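Local coordinates for oligopeptide ABC transporter OppAIV (Borrelia burgdorferi B31, PDB 4GL8), which probably binds oligopeptides outside the cytoplasmic membrane and delivers them to an ABC transporter, at residues A[59-67]-A[76-84]; A[433-441]-A[474-485]. All blocks are in the same frame, centred on the assembly; numbering follows the deposited sequence. Where two conformers were deposited one is given.

Contact 1 of 2, residues A[59-67]-A[76-84]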
loop_
_atom_site.group_PDB
_atom_site.type_symbol
_atom_site.label_atom_id
_atom_site.label_comp_id
_atom_site.label_asym_id
_atom_site.label_seq_id
_atom_site.Cartn_x
_atom_site.Cartn_y
_atom_site.Cartn_z
ATOM N N GLN A 59 -2.596 -9.910 -10.027
ATOM C CA GLN A 59 -3.124 -10.484 -11.263
ATOM C C GLN A 59 -2.599 -11.885 -11.515
ATOM O O GLN A 59 -3.073 -12.551 -12.426
ATOM C CB GLN A 59 -2.825 -9.622 -12.489
ATOM C CG GLN A 59 -3.047 -8.138 -12.303
ATOM C CD GLN A 59 -4.428 -7.824 -11.771
ATOM O OE1 GLN A 59 -5.434 -8.281 -12.310
ATOM N NE2 GLN A 59 -4.482 -7.058 -10.686
ATOM N N MET A 60 -1.647 -12.337 -10.693
ATOM C CA MET A 60 -0.995 -13.595 -10.918
ATOM C C MET A 60 -1.164 -14.589 -9.804
ATOM O O MET A 60 -1.143 -15.757 -10.080
ATOM C CB MET A 60 0.483 -13.388 -11.165
ATOM C CG MET A 60 0.738 -12.464 -12.324
ATOM S SD MET A 60 2.434 -12.491 -12.886
ATOM C CE MET A 60 3.214 -11.499 -11.640
ATOM N N PHE A 61 -1.305 -14.125 -8.565
ATOM C CA PHE A 61 -1.366 -14.992 -7.391
ATOM C C PHE A 61 -2.681 -14.795 -6.655
ATOM O O PHE A 61 -3.010 -13.697 -6.203
ATOM C CB PHE A 61 -0.159 -14.752 -6.465
ATOM C CG PHE A 61 1.152 -15.119 -7.100
ATOM C CD1 PHE A 61 1.829 -14.206 -7.901
ATOM C CD2 PHE A 61 1.660 -16.391 -6.975
ATOM C CE1 PHE A 61 3.006 -14.572 -8.542
ATOM C CE2 PHE A 61 2.834 -16.754 -7.603
ATOM C CZ PHE A 61 3.507 -15.847 -8.400
ATOM N N LEU A 62 -3.414 -15.897 -6.556
ATOM C CA LEU A 62 -4.656 -15.990 -5.814
ATOM C C LEU A 62 -4.371 -16.159 -4.323
ATOM O O LEU A 62 -3.600 -17.025 -3.932
ATOM C CB LEU A 62 -5.418 -17.194 -6.331
ATOM C CG LEU A 62 -6.908 -17.263 -6.089
ATOM C CD1 LEU A 62 -7.601 -16.030 -6.684
ATOM C CD2 LEU A 62 -7.416 -18.567 -6.719
ATOM N N GLY A 63 -4.938 -15.282 -3.511
ATOM C CA GLY A 63 -4.886 -15.409 -2.078
ATOM C C GLY A 63 -5.859 -16.449 -1.545
ATOM O O GLY A 63 -6.668 -16.996 -2.285
ATOM N N ILE A 64 -5.787 -16.715 -0.240
ATOM C CA ILE A 64 -6.730 -17.637 0.381
ATOM C C ILE A 64 -8.125 -17.032 0.146
ATOM O O ILE A 64 -9.092 -17.742 -0.175
ATOM C CB ILE A 64 -6.402 -17.890 1.874
ATOM C CG1 ILE A 64 -5.063 -18.642 2.003
ATOM C CG2 ILE A 64 -7.487 -18.730 2.518
ATOM C CD1 ILE A 64 -4.441 -18.594 3.389
ATOM N N LEU A 65 -8.201 -15.723 0.295
ATOM C CA LEU A 65 -9.315 -14.965 -0.151
ATOM C C LEU A 65 -8.746 -14.095 -1.255
ATOM O O LEU A 65 -7.547 -13.858 -1.299
ATOM C CB LEU A 65 -9.891 -14.100 0.948
ATOM C CG LEU A 65 -10.399 -14.758 2.220
ATOM C CD1 LEU A 65 -11.430 -13.854 2.854
ATOM C CD2 LEU A 65 -11.008 -16.115 1.973
ATOM N N ASP A 66 -9.620 -13.641 -2.132
ATOM C CA ASP A 66 -9.282 -12.872 -3.293
ATOM C C ASP A 66 -9.962 -11.517 -3.080
ATOM O O ASP A 66 -10.841 -11.385 -2.219
ATOM C CB ASP A 66 -9.887 -13.614 -4.501
ATOM C CG ASP A 66 -9.452 -13.066 -5.860
ATOM O OD1 ASP A 66 -8.335 -12.525 -5.993
ATOM O OD2 ASP A 66 -10.236 -13.220 -6.828
ATOM N N GLY A 67 -9.554 -10.510 -3.850
ATOM C CA GLY A 67 -10.146 -9.189 -3.778
ATOM C C GLY A 67 -11.452 -9.201 -4.527
ATOM O O GLY A 67 -11.618 -9.916 -5.524
ATOM N N PRO A 76 -14.257 -15.395 -2.004
ATOM C CA PRO A 76 -13.528 -16.654 -1.968
ATOM C C PRO A 76 -12.422 -16.600 -2.985
ATOM O O PRO A 76 -12.590 -16.002 -4.044
ATOM C CB PRO A 76 -14.588 -17.699 -2.364
ATOM C CG PRO A 76 -15.885 -17.092 -1.943
ATOM C CD PRO A 76 -15.711 -15.606 -2.184
ATOM N N GLY A 77 -11.281 -17.170 -2.620
ATOM C CA GLY A 77 -10.137 -17.303 -3.508
ATOM C C GLY A 77 -9.728 -18.761 -3.525
ATOM O O GLY A 77 -10.496 -19.605 -3.967
ATOM N N LEU A 78 -8.547 -19.083 -3.002
ATOM C CA LEU A 78 -8.143 -20.501 -2.947
ATOM C C LEU A 78 -9.144 -21.296 -2.110
ATOM O O LEU A 78 -9.528 -22.401 -2.476
ATOM C CB LEU A 78 -6.722 -20.656 -2.406
ATOM C CG LEU A 78 -5.581 -20.068 -3.232
ATOM C CD1 LEU A 78 -4.318 -19.982 -2.399
ATOM C CD2 LEU A 78 -5.338 -20.951 -4.435
ATOM N N ALA A 79 -9.595 -20.671 -1.028
ATOM C CA ALA A 79 -10.656 -21.180 -0.168
ATOM C C ALA A 79 -12.027 -20.833 -0.728
ATOM O O ALA A 79 -12.318 -19.658 -0.985
ATOM C CB ALA A 79 -10.533 -20.568 1.222
ATOM N N LYS A 80 -12.861 -21.856 -0.906
ATOM C CA LYS A 80 -14.254 -21.668 -1.281
ATOM C C LYS A 80 -15.156 -21.310 -0.094
ATOM O O LYS A 80 -16.200 -20.735 -0.298
ATOM C CB LYS A 80 -14.813 -22.882 -2.009
ATOM C CG LYS A 80 -14.944 -24.119 -1.159
ATOM C CD LYS A 80 -15.326 -25.325 -2.007
ATOM C CE LYS A 80 -15.444 -26.551 -1.109
ATOM N NZ LYS A 80 -15.916 -27.746 -1.869
ATOM N N SER A 81 -14.739 -21.632 1.130
ATOM C CA SER A 81 -15.477 -21.255 2.320
ATOM C C SER A 81 -14.599 -21.416 3.559
ATOM O O SER A 81 -13.483 -21.950 3.506
ATOM C CB SER A 81 -16.731 -22.127 2.467
ATOM O OG SER A 81 -16.362 -23.492 2.554
ATOM N N TRP A 82 -15.121 -20.953 4.681
ATOM C CA TRP A 82 -14.342 -20.951 5.891
ATOM C C TRP A 82 -15.275 -20.975 7.073
ATOM O O TRP A 82 -16.424 -20.572 6.959
ATOM C CB TRP A 82 -13.420 -19.710 5.940
ATOM C CG TRP A 82 -14.140 -18.418 5.666
ATOM C CD1 TRP A 82 -14.735 -17.622 6.577
ATOM C CD2 TRP A 82 -14.378 -17.813 4.390
ATOM N NE1 TRP A 82 -15.325 -16.565 5.969
ATOM C CE2 TRP A 82 -15.117 -16.647 4.621
ATOM C CE3 TRP A 82 -14.042 -18.151 3.073
ATOM C CZ2 TRP A 82 -15.525 -15.788 3.587
ATOM C CZ3 TRP A 82 -14.455 -17.300 2.031
ATOM C CH2 TRP A 82 -15.181 -16.132 2.303
ATOM N N ASP A 83 -14.750 -21.489 8.183
ATOM C CA ASP A 83 -15.429 -21.518 9.458
ATOM C C ASP A 83 -14.635 -20.627 10.406
ATOM O O ASP A 83 -13.436 -20.479 10.242
ATOM C CB ASP A 83 -15.396 -22.930 10.048
ATOM C CG ASP A 83 -16.193 -23.923 9.255
ATOM O OD1 ASP A 83 -17.257 -23.567 8.718
ATOM O OD2 ASP A 83 -15.757 -25.089 9.205
ATOM N N ILE A 84 -15.310 -20.084 11.410
ATOM C CA ILE A 84 -14.663 -19.323 12.483
ATOM C C ILE A 84 -15.174 -19.853 13.822
ATOM O O ILE A 84 -16.369 -20.052 14.017
ATOM C CB ILE A 84 -14.975 -17.818 12.380
ATOM C CG1 ILE A 84 -14.806 -17.342 10.934
ATOM C CG2 ILE A 84 -14.082 -17.013 13.313
ATOM C CD1 ILE A 84 -15.177 -15.895 10.697
HETATM O O HOH W 1 -11.217 -16.264 -6.466
#

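Contact 2 of 2, residues A[433-441]-A[474-485]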
loop_
_atom_site.group_PDB
_atom_site.type_symbol
_atom_site.label_atom_id
_atom_site.label_comp_id
_atom_site.label_asym_id
_atom_site.label_seq_id
_atom_site.Cartn_x
_atom_site.Cartn_y
_atom_site.Cartn_z
ATOM N N ASP A 433 -9.529 -1.355 7.919
ATOM C CA ASP A 433 -9.576 -0.959 9.342
ATOM C C ASP A 433 -8.503 0.107 9.575
ATOM O O ASP A 433 -7.409 0.003 9.030
ATOM C CB ASP A 433 -9.367 -2.180 10.241
ATOM C CG ASP A 433 -9.419 -1.840 11.727
ATOM O OD1 ASP A 433 -10.493 -2.026 12.331
ATOM O OD2 ASP A 433 -8.383 -1.381 12.291
ATOM N N PRO A 434 -8.808 1.147 10.357
ATOM C CA PRO A 434 -7.822 2.180 10.606
ATOM C C PRO A 434 -6.446 1.668 11.103
ATOM O O PRO A 434 -5.453 2.370 10.947
ATOM C CB PRO A 434 -8.497 3.034 11.670
ATOM C CG PRO A 434 -9.458 2.102 12.333
ATOM C CD PRO A 434 -10.006 1.349 11.181
ATOM N N MET A 435 -6.365 0.469 11.664
ATOM C CA MET A 435 -5.073 -0.035 12.128
ATOM C C MET A 435 -3.992 -0.132 11.037
ATOM O O MET A 435 -2.799 -0.041 11.361
ATOM C CB MET A 435 -5.207 -1.377 12.857
ATOM C CG MET A 435 -3.937 -1.895 13.541
ATOM S SD MET A 435 -3.165 -0.846 14.827
ATOM C CE MET A 435 -4.470 -0.756 16.010
ATOM N N THR A 436 -4.379 -0.306 9.770
ATOM C CA THR A 436 -3.387 -0.423 8.717
ATOM C C THR A 436 -2.582 0.877 8.654
ATOM O O THR A 436 -1.368 0.852 8.461
ATOM C CB THR A 436 -3.982 -0.779 7.339
ATOM O OG1 THR A 436 -2.903 -0.960 6.413
ATOM C CG2 THR A 436 -4.864 0.308 6.829
ATOM N N PHE A 437 -3.242 2.001 8.893
ATOM C CA PHE A 437 -2.537 3.289 9.003
ATOM C C PHE A 437 -1.845 3.557 10.333
ATOM O O PHE A 437 -0.721 4.061 10.376
ATOM C CB PHE A 437 -3.524 4.394 8.726
ATOM C CG PHE A 437 -3.949 4.440 7.310
ATOM C CD1 PHE A 437 -5.060 3.724 6.878
ATOM C CD2 PHE A 437 -3.194 5.151 6.381
ATOM C CE1 PHE A 437 -5.405 3.732 5.550
ATOM C CE2 PHE A 437 -3.570 5.184 5.048
ATOM C CZ PHE A 437 -4.665 4.476 4.634
ATOM N N LEU A 438 -2.512 3.271 11.437
ATOM C CA LEU A 438 -1.941 3.623 12.736
ATOM C C LEU A 438 -0.745 2.726 13.068
ATOM O O LEU A 438 0.193 3.134 13.756
ATOM C CB LEU A 438 -3.011 3.536 13.806
ATOM C CG LEU A 438 -4.142 4.526 13.567
ATOM C CD1 LEU A 438 -5.210 4.280 14.613
ATOM C CD2 LEU A 438 -3.611 5.955 13.628
ATOM N N SER A 439 -0.748 1.537 12.503
ATOM C CA SER A 439 0.333 0.597 12.680
ATOM C C SER A 439 1.726 1.064 12.206
ATOM O O SER A 439 2.731 0.632 12.764
ATOM C CB SER A 439 -0.004 -0.681 11.917
ATOM O OG SER A 439 0.811 -1.690 12.434
ATOM N N ILE A 440 1.790 1.894 11.153
ATOM C CA ILE A 440 3.079 2.317 10.600
ATOM C C ILE A 440 3.825 3.292 11.481
ATOM O O ILE A 440 5.027 3.473 11.339
ATOM C CB ILE A 440 2.969 2.839 9.157
ATOM C CG1 ILE A 440 2.136 4.127 9.101
ATOM C CG2 ILE A 440 2.367 1.728 8.303
ATOM C CD1 ILE A 440 2.136 4.830 7.761
ATOM N N PHE A 441 3.118 3.880 12.427
ATOM C CA PHE A 441 3.739 4.723 13.452
ATOM C C PHE A 441 4.084 3.986 14.766
ATOM O O PHE A 441 4.640 4.612 15.677
ATOM C CB PHE A 441 2.847 5.958 13.694
ATOM C CG PHE A 441 2.804 6.900 12.505
ATOM C CD1 PHE A 441 3.761 7.871 12.342
ATOM C CD2 PHE A 441 1.824 6.788 11.556
ATOM C CE1 PHE A 441 3.728 8.728 11.267
ATOM C CE2 PHE A 441 1.789 7.627 10.470
ATOM C CZ PHE A 441 2.763 8.586 10.316
ATOM N N ARG A 474 -12.836 0.221 21.448
ATOM C CA ARG A 474 -11.669 0.145 20.569
ATOM C C ARG A 474 -11.533 1.426 19.750
ATOM O O ARG A 474 -10.454 2.005 19.658
ATOM C CB ARG A 474 -11.787 -1.061 19.649
ATOM C CG ARG A 474 -10.548 -1.287 18.773
ATOM C CD ARG A 474 -10.575 -2.627 18.042
ATOM N NE ARG A 474 -9.492 -2.658 17.069
ATOM C CZ ARG A 474 -9.587 -2.262 15.797
ATOM N NH1 ARG A 474 -10.741 -1.825 15.280
ATOM N NH2 ARG A 474 -8.512 -2.302 15.041
ATOM N N GLN A 475 -12.654 1.860 19.178
ATOM C CA GLN A 475 -12.707 3.125 18.452
ATOM C C GLN A 475 -12.111 4.256 19.303
ATOM O O GLN A 475 -11.322 5.050 18.790
ATOM C CB GLN A 475 -14.148 3.486 18.062
ATOM C CG GLN A 475 -14.207 4.658 17.099
ATOM C CD GLN A 475 -15.610 5.228 16.886
ATOM O OE1 GLN A 475 -16.601 4.762 17.470
ATOM N NE2 GLN A 475 -15.694 6.248 16.026
ATOM N N GLU A 476 -12.482 4.322 20.588
ATOM C CA GLU A 476 -12.032 5.435 21.436
ATOM C C GLU A 476 -10.540 5.322 21.725
ATOM O O GLU A 476 -9.831 6.317 21.719
ATOM C CB GLU A 476 -12.784 5.509 22.772
ATOM C CG GLU A 476 -14.234 5.966 22.668
ATOM C CD GLU A 476 -14.407 7.339 22.019
ATOM O OE1 GLU A 476 -13.802 8.310 22.551
ATOM O OE2 GLU A 476 -15.152 7.436 20.986
ATOM N N ILE A 477 -10.071 4.111 22.003
ATOM C CA ILE A 477 -8.634 3.894 22.164
ATOM C C ILE A 477 -7.870 4.334 20.902
ATOM O O ILE A 477 -6.866 5.056 20.998
ATOM C CB ILE A 477 -8.350 2.433 22.491
ATOM C CG1 ILE A 477 -8.979 2.039 23.837
ATOM C CG2 ILE A 477 -6.855 2.151 22.521
ATOM C CD1 ILE A 477 -9.300 0.567 23.915
ATOM N N LEU A 478 -8.368 3.950 19.726
ATOM C CA LEU A 478 -7.713 4.331 18.460
ATOM C C LEU A 478 -7.685 5.825 18.279
ATOM O O LEU A 478 -6.663 6.359 17.864
ATOM C CB LEU A 478 -8.307 3.631 17.231
ATOM C CG LEU A 478 -8.110 2.095 17.271
ATOM C CD1 LEU A 478 -8.843 1.414 16.141
ATOM C CD2 LEU A 478 -6.652 1.702 17.217
ATOM N N LYS A 479 -8.786 6.497 18.615
ATOM C CA LYS A 479 -8.845 7.954 18.504
ATOM C C LYS A 479 -7.806 8.636 19.412
ATOM O O LYS A 479 -7.207 9.596 18.990
ATOM C CB LYS A 479 -10.237 8.504 18.832
ATOM C CG LYS A 479 -11.307 8.332 17.756
ATOM C CD LYS A 479 -12.598 9.075 18.159
ATOM C CE LYS A 479 -13.835 8.346 17.656
ATOM N NZ LYS A 479 -15.145 9.077 17.746
ATOM N N LYS A 480 -7.611 8.161 20.646
ATOM C CA LYS A 480 -6.551 8.709 21.525
ATOM C C LYS A 480 -5.132 8.458 20.964
ATOM O O LYS A 480 -4.269 9.290 21.076
ATOM C CB LYS A 480 -6.663 8.179 22.977
ATOM N N ALA A 481 -4.892 7.319 20.337
ATOM C CA ALA A 481 -3.573 7.077 19.702
ATOM C C ALA A 481 -3.330 8.036 18.512
ATOM O O ALA A 481 -2.295 8.699 18.401
ATOM C CB ALA A 481 -3.453 5.627 19.263
ATOM N N GLU A 482 -4.311 8.144 17.643
ATOM C CA GLU A 482 -4.210 9.038 16.509
ATOM C C GLU A 482 -3.999 10.488 16.943
ATOM O O GLU A 482 -3.250 11.215 16.291
ATOM C CB GLU A 482 -5.459 8.966 15.615
ATOM C CG GLU A 482 -5.231 9.687 14.297
ATOM C CD GLU A 482 -6.384 9.612 13.317
ATOM O OE1 GLU A 482 -6.142 10.020 12.162
ATOM O OE2 GLU A 482 -7.518 9.204 13.705
ATOM N N ALA A 483 -4.673 10.920 18.011
ATOM C CA ALA A 483 -4.521 12.290 18.490
ATOM C C ALA A 483 -3.085 12.590 18.858
ATOM O O ALA A 483 -2.654 13.713 18.693
ATOM C CB ALA A 483 -5.412 12.567 19.689
ATOM N N ILE A 484 -2.353 11.601 19.367
ATOM C CA ILE A 484 -0.952 11.798 19.732
ATOM C C ILE A 484 -0.110 12.127 18.502
ATOM O O ILE A 484 0.686 13.056 18.534
ATOM C CB ILE A 484 -0.354 10.562 20.455
ATOM C CG1 ILE A 484 -0.979 10.371 21.838
ATOM C CG2 ILE A 484 1.150 10.675 20.597
ATOM C CD1 ILE A 484 -0.638 9.033 22.431
ATOM N N ILE A 485 -0.253 11.365 17.429
ATOM C CA ILE A 485 0.499 11.679 16.197
ATOM C C ILE A 485 -0.008 12.913 15.429
ATOM O O ILE A 485 0.803 13.675 14.931
ATOM C CB ILE A 485 0.660 10.467 15.265
ATOM C CG1 ILE A 485 -0.680 9.977 14.736
ATOM C CG2 ILE A 485 1.431 9.375 16.015
ATOM C CD1 ILE A 485 -0.586 8.673 13.967
#

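Contact 1 of 2, residues A[59-67]-A[76-84]
A beta hairpin at the margin of a five-stranded antiparallel sheet brings L65 against W82, and residues 62-64, just before strand 65-67, against G77, L78 and A79. Strand 65-67 is the outermost strand on this side, and its L65 forms an antiparallel, non-hydrogen-bonded pair with P76. Just beyond that pair two backbone bonds tie the chains together: L78 N donates to G63 O at 2.9 Å and A79 N to I64 O at 3.1 Å. G77 N adds a weak bond to I64 O. G77 packs against the 63-66 backbone, its CA 3.7 Å from G63 O. Beside it, the L62 and L78 side chains run antiparallel alongside one another, CD2 to CD2 at 3.9 Å, while L78 CD1 rests 3.4 Å from L62 O. The CG2 branch of I64 meets CB of A79, and F93 of strand 90-95 touches both residues. The indole of W82 crosses the L65 side chain at about a right angle; L65 CD2 approaches CZ3 of W82 to 3.6 Å, and L65 CD1 lies over one ring face. A chi1 of 50° sets W82 CG between its own backbone N and carbonyl carbon, bringing the six-membered ring to L65. L174 of helix 173-176 touches both side chains. At the polar margin a water donates to P76 O and D66 OD2. G63 O and I64 O, both of buried residues, are thus satisfied by the amides of L78 and A79 amid leucine, isoleucine and alanine side chains, while the water bridges the partly exposed D66 and P76.

Contact 2 of 2, residues A[433-441]-A[474-485]
The R474 guanidinium has L478 CD1 over the centre of one face, 3.7 Å above the plane, and the carboxylate of D433 at its edge, with D433 CG in plane; M435 CB also lies near that edge. The carboxylate and guanidinium planes are 42° apart, yet the grip is end-on and two-pronged. R474 NH2 binds D433 OD2 at 2.9 Å in an almost straight bond (171°), and R474 NH1 binds the syn lone pair of D433 OD1 at 3.0 Å. The arginine chain is extended from CG to NE, which carries its charge from helix 471-489 across to the residue preceding the turn into helix 435-438. There D433 OD2 also accepts from M435 N at 2.8 Å, a capping bond on its anti side; this amide and R474 NH2 come from opposite faces of the carboxylate plane. Further along the two helices the contact is apolar. M435, bent at chi2 and chi3, swings CE to 3.5 Å from L478 CD2, crossing that side chain at about a right angle, while P434 CG meets L478 CD1. L438 spreads its two branches, CD1 toward L478 CD2 and CD2 toward both CB of E482 and CD1 of I485. That same I485 CD1 approaches F441 CD2 obliquely, at 3.9 Å. Y458 of helix 456-466 touches F441 and I485. The polar end of E482 turns to other partners, pairing with R332 and hydrogen-bonding to the hydroxyls of Y340 and Y342. D433 thus serves two donors through OD2, coupling the start of one helix to a charge on another; its buried carboxylate is probably kept ionised by the arginine.

In the fold
Contact 1 and contact 2 occupy separate parts of the chain and follow one another in sequence: the hairpin contact of 59-67 with 76-84 closes long before that of 433-441 with 474-485 opens. Their centres are 28 Å apart and their nearest atoms about 14 Å, without touching; their centres lie about 19 and 17 Å from the centre of the chain. Both are mostly buried, but contact 1 combines backbone bonds with apolar packing, whereas contact 2 adds a salt bridge to its apolar packing. Y172, just before helix 173-176, touches D433 and R474 of contact 2, and L174 within that helix packs on L65 and W82 of contact 1, so this short piece of chain spans the two.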